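Rhamnose ABC transporter, rhamnose-binding protein (Actinomyces odontolyticus ATCC 17982, PDB 5BQ3) probably binds rhamnose or a related sugar as the solute-capturing component of an ABC transporter. Local coordinates at residues N217-P222 with G241-T246; S152-I157 with E188-V193. All blocks are in the same frame, centred on the assembly; numbering follows the deposited sequence.

Overall arrangement
Both contacts are parallel strand pairings within one four-stranded sheet, ordered 187-194, 153-159, 218-221, 244-247, and their centres lie about 10 Å apart. Interaction 2 joins one outermost strand to its inner neighbour, and interaction 1 joins the other outermost strand to the second inner one. Along the chain they follow in series, each closing a beta-alpha-beta unit, through helix 165-180 and helix 224-236. The inner strands 153-159 and 218-221 stitch the two together: Val220 N probably bonds Ala156 O, and Val220 CG2 packs on Val155 CG1. Together they build the sheet of one of the two alpha/beta lobes expected of a periplasmic binding protein.

Interaction 1: N217-P222 with G241-T246; sequences NAIVSP and GKVFLT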
loop_
_atom_site.group_PDB
_atom_site.type_symbol
_atom_site.label_atom_id
_atom_site.label_comp_id
_atom_site.label_asym_id
_atom_site.label_seq_id
_atom_site.Cartn_x
_atom_site.Cartn_y
_atom_site.Cartn_z
ATOM N N ASN A 217 8.421 -10.650 23.967
ATOM C CA ASN A 217 9.611 -9.982 23.443
ATOM C C ASN A 217 9.243 -8.868 22.458
ATOM O O ASN A 217 9.903 -7.828 22.457
ATOM C CB ASN A 217 10.551 -10.987 22.769
ATOM C CG ASN A 217 11.273 -11.896 23.730
ATOM O OD1 ASN A 217 10.772 -12.948 24.134
ATOM N ND2 ASN A 217 12.483 -11.522 24.099
ATOM N N ALA A 218 8.212 -9.093 21.609
ATOM C CA ALA A 218 7.765 -8.130 20.597
ATOM C C ALA A 218 6.307 -8.327 20.166
ATOM O O ALA A 218 5.717 -9.381 20.403
ATOM C CB ALA A 218 8.659 -8.211 19.365
ATOM N N ILE A 219 5.743 -7.291 19.509
ATOM C CA ILE A 219 4.391 -7.279 18.947
ATOM C C ILE A 219 4.482 -6.843 17.476
ATOM O O ILE A 219 5.104 -5.825 17.177
ATOM C CB ILE A 219 3.387 -6.386 19.758
ATOM C CG1 ILE A 219 3.293 -6.820 21.235
ATOM C CG2 ILE A 219 1.989 -6.386 19.113
ATOM C CD1 ILE A 219 2.766 -5.769 22.212
ATOM N N VAL A 220 3.875 -7.629 16.568
ATOM C CA VAL A 220 3.778 -7.324 15.135
ATOM C C VAL A 220 2.366 -6.832 14.883
ATOM O O VAL A 220 1.413 -7.554 15.184
ATOM C CB VAL A 220 4.134 -8.508 14.196
ATOM C CG1 VAL A 220 4.249 -8.048 12.745
ATOM C CG2 VAL A 220 5.408 -9.197 14.632
ATOM N N SER A 221 2.221 -5.608 14.355
ATOM C CA SER A 221 0.896 -5.067 14.076
ATOM C C SER A 221 0.770 -4.704 12.591
ATOM O O SER A 221 1.157 -3.607 12.187
ATOM C CB SER A 221 0.582 -3.884 14.983
ATOM O OG SER A 221 -0.814 -3.824 15.221
ATOM N N PRO A 222 0.242 -5.630 11.748
ATOM C CA PRO A 222 0.117 -5.326 10.311
ATOM C C PRO A 222 -1.110 -4.445 10.006
ATOM O O PRO A 222 -1.874 -4.724 9.079
ATOM C CB PRO A 222 0.019 -6.716 9.678
ATOM C CG PRO A 222 -0.626 -7.562 10.727
ATOM C CD PRO A 222 -0.280 -6.980 12.064
ATOM N N GLY A 241 10.262 0.223 25.755
ATOM C CA GLY A 241 11.624 -0.147 25.390
ATOM C C GLY A 241 11.944 -1.616 25.596
ATOM O O GLY A 241 12.795 -2.163 24.888
ATOM N N LYS A 242 11.263 -2.262 26.568
ATOM C CA LYS A 242 11.427 -3.677 26.915
ATOM C C LYS A 242 10.739 -4.575 25.871
ATOM O O LYS A 242 11.362 -5.515 25.373
ATOM C CB LYS A 242 10.889 -3.957 28.329
ATOM C CG LYS A 242 11.717 -3.315 29.439
ATOM C CD LYS A 242 11.090 -3.531 30.805
ATOM C CE LYS A 242 11.919 -2.915 31.903
ATOM N NZ LYS A 242 11.305 -3.126 33.240
ATOM N N VAL A 243 9.465 -4.274 25.538
ATOM C CA VAL A 243 8.693 -5.004 24.531
ATOM C C VAL A 243 8.761 -4.191 23.233
ATOM O O VAL A 243 8.328 -3.035 23.202
ATOM C CB VAL A 243 7.230 -5.304 24.982
ATOM C CG1 VAL A 243 6.419 -5.957 23.863
ATOM C CG2 VAL A 243 7.202 -6.175 26.233
ATOM N N PHE A 244 9.343 -4.790 22.181
ATOM C CA PHE A 244 9.504 -4.161 20.870
ATOM C C PHE A 244 8.190 -4.132 20.097
ATOM O O PHE A 244 7.377 -5.041 20.226
ATOM C CB PHE A 244 10.576 -4.894 20.043
ATOM C CG PHE A 244 11.977 -4.771 20.587
ATOM C CD1 PHE A 244 12.803 -3.724 20.194
ATOM C CD2 PHE A 244 12.480 -5.713 21.477
ATOM C CE1 PHE A 244 14.102 -3.608 20.701
ATOM C CE2 PHE A 244 13.778 -5.597 21.984
ATOM C CZ PHE A 244 14.579 -4.545 21.592
ATOM N N LEU A 245 7.983 -3.087 19.291
ATOM C CA LEU A 245 6.784 -2.969 18.476
ATOM C C LEU A 245 7.159 -2.608 17.049
ATOM O O LEU A 245 7.846 -1.617 16.802
ATOM C CB LEU A 245 5.769 -1.963 19.058
ATOM C CG LEU A 245 4.522 -1.682 18.199
ATOM C CD1 LEU A 245 3.594 -2.884 18.124
ATOM C CD2 LEU A 245 3.787 -0.489 18.696
ATOM N N THR A 246 6.682 -3.425 16.116
ATOM C CA THR A 246 6.901 -3.247 14.689
ATOM C C THR A 246 5.622 -3.666 13.940
ATOM O O THR A 246 4.653 -4.126 14.554
ATOM C CB THR A 246 8.177 -3.994 14.242
ATOM O OG1 THR A 246 8.471 -3.642 12.893
ATOM C CG2 THR A 246 8.075 -5.500 14.385
#
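Asn217 and Phe244 open the pairing: the amide of Phe244 donates to Asn217 O (N to O 3.1 Å), and the same oxygen lies in the plane of the Phe244 ring at its edge, 3.5 Å from CD2. The ring is brought to this carbonyl because CG stands beside its own backbone N (chi1 -67°). The side chain of Asn217 turns away from strand 244-247, and its OD1 accepts from Lys154 N, a side-chain carbonyl taking a backbone N-H of the neighbouring strand 153-159. Ala218 comes next, its CB 3.9 Å from Phe244 CB; a methyl is enough to touch both Phe244 and Ile149 of helix 134-149. Ile219 projects from the other face. Its N donates to Phe244 O at 2.9 Å and its O receives Thr246 N at 3.1 Å, the second bond almost linear at 175°, so the residue is gripped on both sides of its CA. The side chain crosses those of Val243 and Leu245 obliquely, CD1 resting on Val243 CG1 at 4.0 Å and CB on Leu245 CD1 at 3.9 Å. Leu245 sends CG opposite its backbone N (chi1 175°), and its second torsion then turns CD1 toward Ile219, against O and CB. Val220 returns to the face of Ala218 and Thr246, and its CA-H approaches Thr246 O, which also takes Ser221 N at 2.9 Å. Ser221 satisfies its buried hydroxyl on Leu158 O, and Thr246 OG1 likewise pairs with Glu265 O, so small polar side chains are tolerated inside. The pair belongs to the beta-alpha-beta unit that crosses over through helix 224-236. This helix and helix 199-212 cover Ile219, whereas helix 134-149 packs on the opposite face, against Ala218, Val220, Phe244 and Thr246.

Interaction 2: S152-I157 with E188-V193; sequences SGKVAI and EIVAKV
Glu188 and Lys154 lead this parallel pairing, two strands of a beta-alpha-beta unit, with their side chains alongside each other and pointing the same way. Both side chains run extended beyond CG, and Glu188 OE1 lies 3.4 Å from Lys154 CG; the charged ends do not touch, and Lys154 NZ forms a salt bridge with Asp215. The Glu188 backbone bonds on both sides, its N to Gly153 O and its O from Val155 N, the latter nearly straight at 177°. Ile189 faces the other way: with CG1 beside the backbone N (chi1 -54°), its CD1 touches both Val155 CG1 (4.0 Å) and Ile157 CD1 (3.9 Å). These branched residues form an apolar layer, the isoleucines under helix 165-180 and Val155 under helix 134-149. Val190 N donates to Val155 O at 2.8 Å, and its side chain crosses that of Lys154 at about a right angle, CG1 against CB and CG. Val190 is also the extra residue of a beta bulge: Val155 pairs with Ile189 but Ile157 with Lys192. Past it, Ala191 O accepts Ile157 N from above the carbonyl plane, and Ala191 CB sits 3.9 Å from Ala156 CB. Finally Val193 N donates to Ile157 O, and Val193 CG2 lies 3.5 Å from Ile157 O.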
loop_
_atom_site.group_PDB
_atom_site.type_symbol
_atom_site.label_atom_id
_atom_site.label_comp_id
_atom_site.label_asym_id
_atom_site.label_seq_id
_atom_site.Cartn_x
_atom_site.Cartn_y
_atom_site.Cartn_z
ATOM N N SER A 152 15.644 -14.755 18.134
ATOM C CA SER A 152 14.672 -15.619 18.811
ATOM C C SER A 152 13.926 -14.863 19.918
ATOM O O SER A 152 14.438 -13.873 20.445
ATOM C CB SER A 152 15.368 -16.845 19.399
ATOM O OG SER A 152 16.325 -16.482 20.381
ATOM N N GLY A 153 12.728 -15.347 20.251
ATOM C CA GLY A 153 11.871 -14.770 21.280
ATOM C C GLY A 153 10.391 -14.998 21.049
ATOM O O GLY A 153 9.987 -15.444 19.971
ATOM N N LYS A 154 9.571 -14.682 22.070
ATOM C CA LYS A 154 8.113 -14.826 22.040
ATOM C C LYS A 154 7.490 -13.576 21.412
ATOM O O LYS A 154 7.685 -12.466 21.911
ATOM C CB LYS A 154 7.556 -15.092 23.447
ATOM C CG LYS A 154 7.969 -16.445 24.010
ATOM C CD LYS A 154 7.266 -16.776 25.308
ATOM C CE LYS A 154 7.568 -18.186 25.739
ATOM N NZ LYS A 154 6.791 -18.576 26.943
ATOM N N VAL A 155 6.773 -13.761 20.291
ATOM C CA VAL A 155 6.161 -12.682 19.507
ATOM C C VAL A 155 4.627 -12.861 19.438
ATOM O O VAL A 155 4.144 -13.986 19.350
ATOM C CB VAL A 155 6.806 -12.634 18.087
ATOM C CG1 VAL A 155 6.210 -11.529 17.222
ATOM C CG2 VAL A 155 8.320 -12.477 18.174
ATOM N N ALA A 156 3.876 -11.745 19.485
ATOM C CA ALA A 156 2.414 -11.723 19.393
ATOM C C ALA A 156 1.964 -10.871 18.204
ATOM O O ALA A 156 2.590 -9.856 17.912
ATOM C CB ALA A 156 1.814 -11.183 20.681
ATOM N N ILE A 157 0.888 -11.285 17.515
ATOM C CA ILE A 157 0.365 -10.551 16.360
ATOM C C ILE A 157 -0.947 -9.843 16.743
ATOM O O ILE A 157 -1.873 -10.484 17.237
ATOM C CB ILE A 157 0.200 -11.470 15.107
ATOM C CG1 ILE A 157 1.559 -12.097 14.686
ATOM C CG2 ILE A 157 -0.442 -10.706 13.927
ATOM C CD1 ILE A 157 1.472 -13.330 13.792
ATOM N N GLU A 188 8.859 -17.281 17.762
ATOM C CA GLU A 188 7.764 -18.100 18.273
ATOM C C GLU A 188 6.507 -17.246 18.444
ATOM O O GLU A 188 6.467 -16.382 19.322
ATOM C CB GLU A 188 8.161 -18.774 19.601
ATOM C CG GLU A 188 7.144 -19.789 20.106
ATOM C CD GLU A 188 7.076 -20.014 21.608
ATOM O OE1 GLU A 188 7.883 -19.409 22.351
ATOM O OE2 GLU A 188 6.203 -20.798 22.041
ATOM N N ILE A 189 5.486 -17.482 17.596
ATOM C CA ILE A 189 4.203 -16.780 17.694
ATOM C C ILE A 189 3.454 -17.402 18.876
ATOM O O ILE A 189 3.270 -18.622 18.915
ATOM C CB ILE A 189 3.384 -16.780 16.368
ATOM C CG1 ILE A 189 4.204 -16.231 15.163
ATOM C CG2 ILE A 189 2.032 -16.053 16.522
ATOM C CD1 ILE A 189 4.779 -14.762 15.264
ATOM N N VAL A 190 3.105 -16.577 19.870
ATOM C CA VAL A 190 2.448 -17.034 21.099
ATOM C C VAL A 190 0.991 -16.525 21.194
ATOM O O VAL A 190 0.237 -17.020 22.030
ATOM C CB VAL A 190 3.263 -16.670 22.376
ATOM C CG1 VAL A 190 4.642 -17.323 22.360
ATOM C CG2 VAL A 190 3.380 -15.161 22.565
ATOM N N ALA A 191 0.606 -15.543 20.358
ATOM C CA ALA A 191 -0.741 -14.973 20.353
ATOM C C ALA A 191 -1.098 -14.324 19.015
ATOM O O ALA A 191 -0.222 -13.809 18.316
ATOM C CB ALA A 191 -0.886 -13.946 21.468
ATOM N N LYS A 192 -2.402 -14.339 18.680
ATOM C CA LYS A 192 -2.997 -13.738 17.488
ATOM C C LYS A 192 -4.300 -13.047 17.896
ATOM O O LYS A 192 -5.351 -13.694 17.982
ATOM C CB LYS A 192 -3.230 -14.784 16.383
ATOM C CG LYS A 192 -1.980 -15.147 15.588
ATOM C CD LYS A 192 -2.300 -15.425 14.119
ATOM C CE LYS A 192 -2.703 -16.849 13.852
ATOM N NZ LYS A 192 -3.207 -17.019 12.465
ATOM N N VAL A 193 -4.215 -11.743 18.206
ATOM C CA VAL A 193 -5.360 -10.933 18.643
ATOM C C VAL A 193 -5.827 -10.007 17.512
ATOM O O VAL A 193 -5.059 -9.717 16.593
ATOM C CB VAL A 193 -5.098 -10.149 19.953
ATOM C CG1 VAL A 193 -4.996 -11.093 21.146
ATOM C CG2 VAL A 193 -3.864 -9.255 19.846
#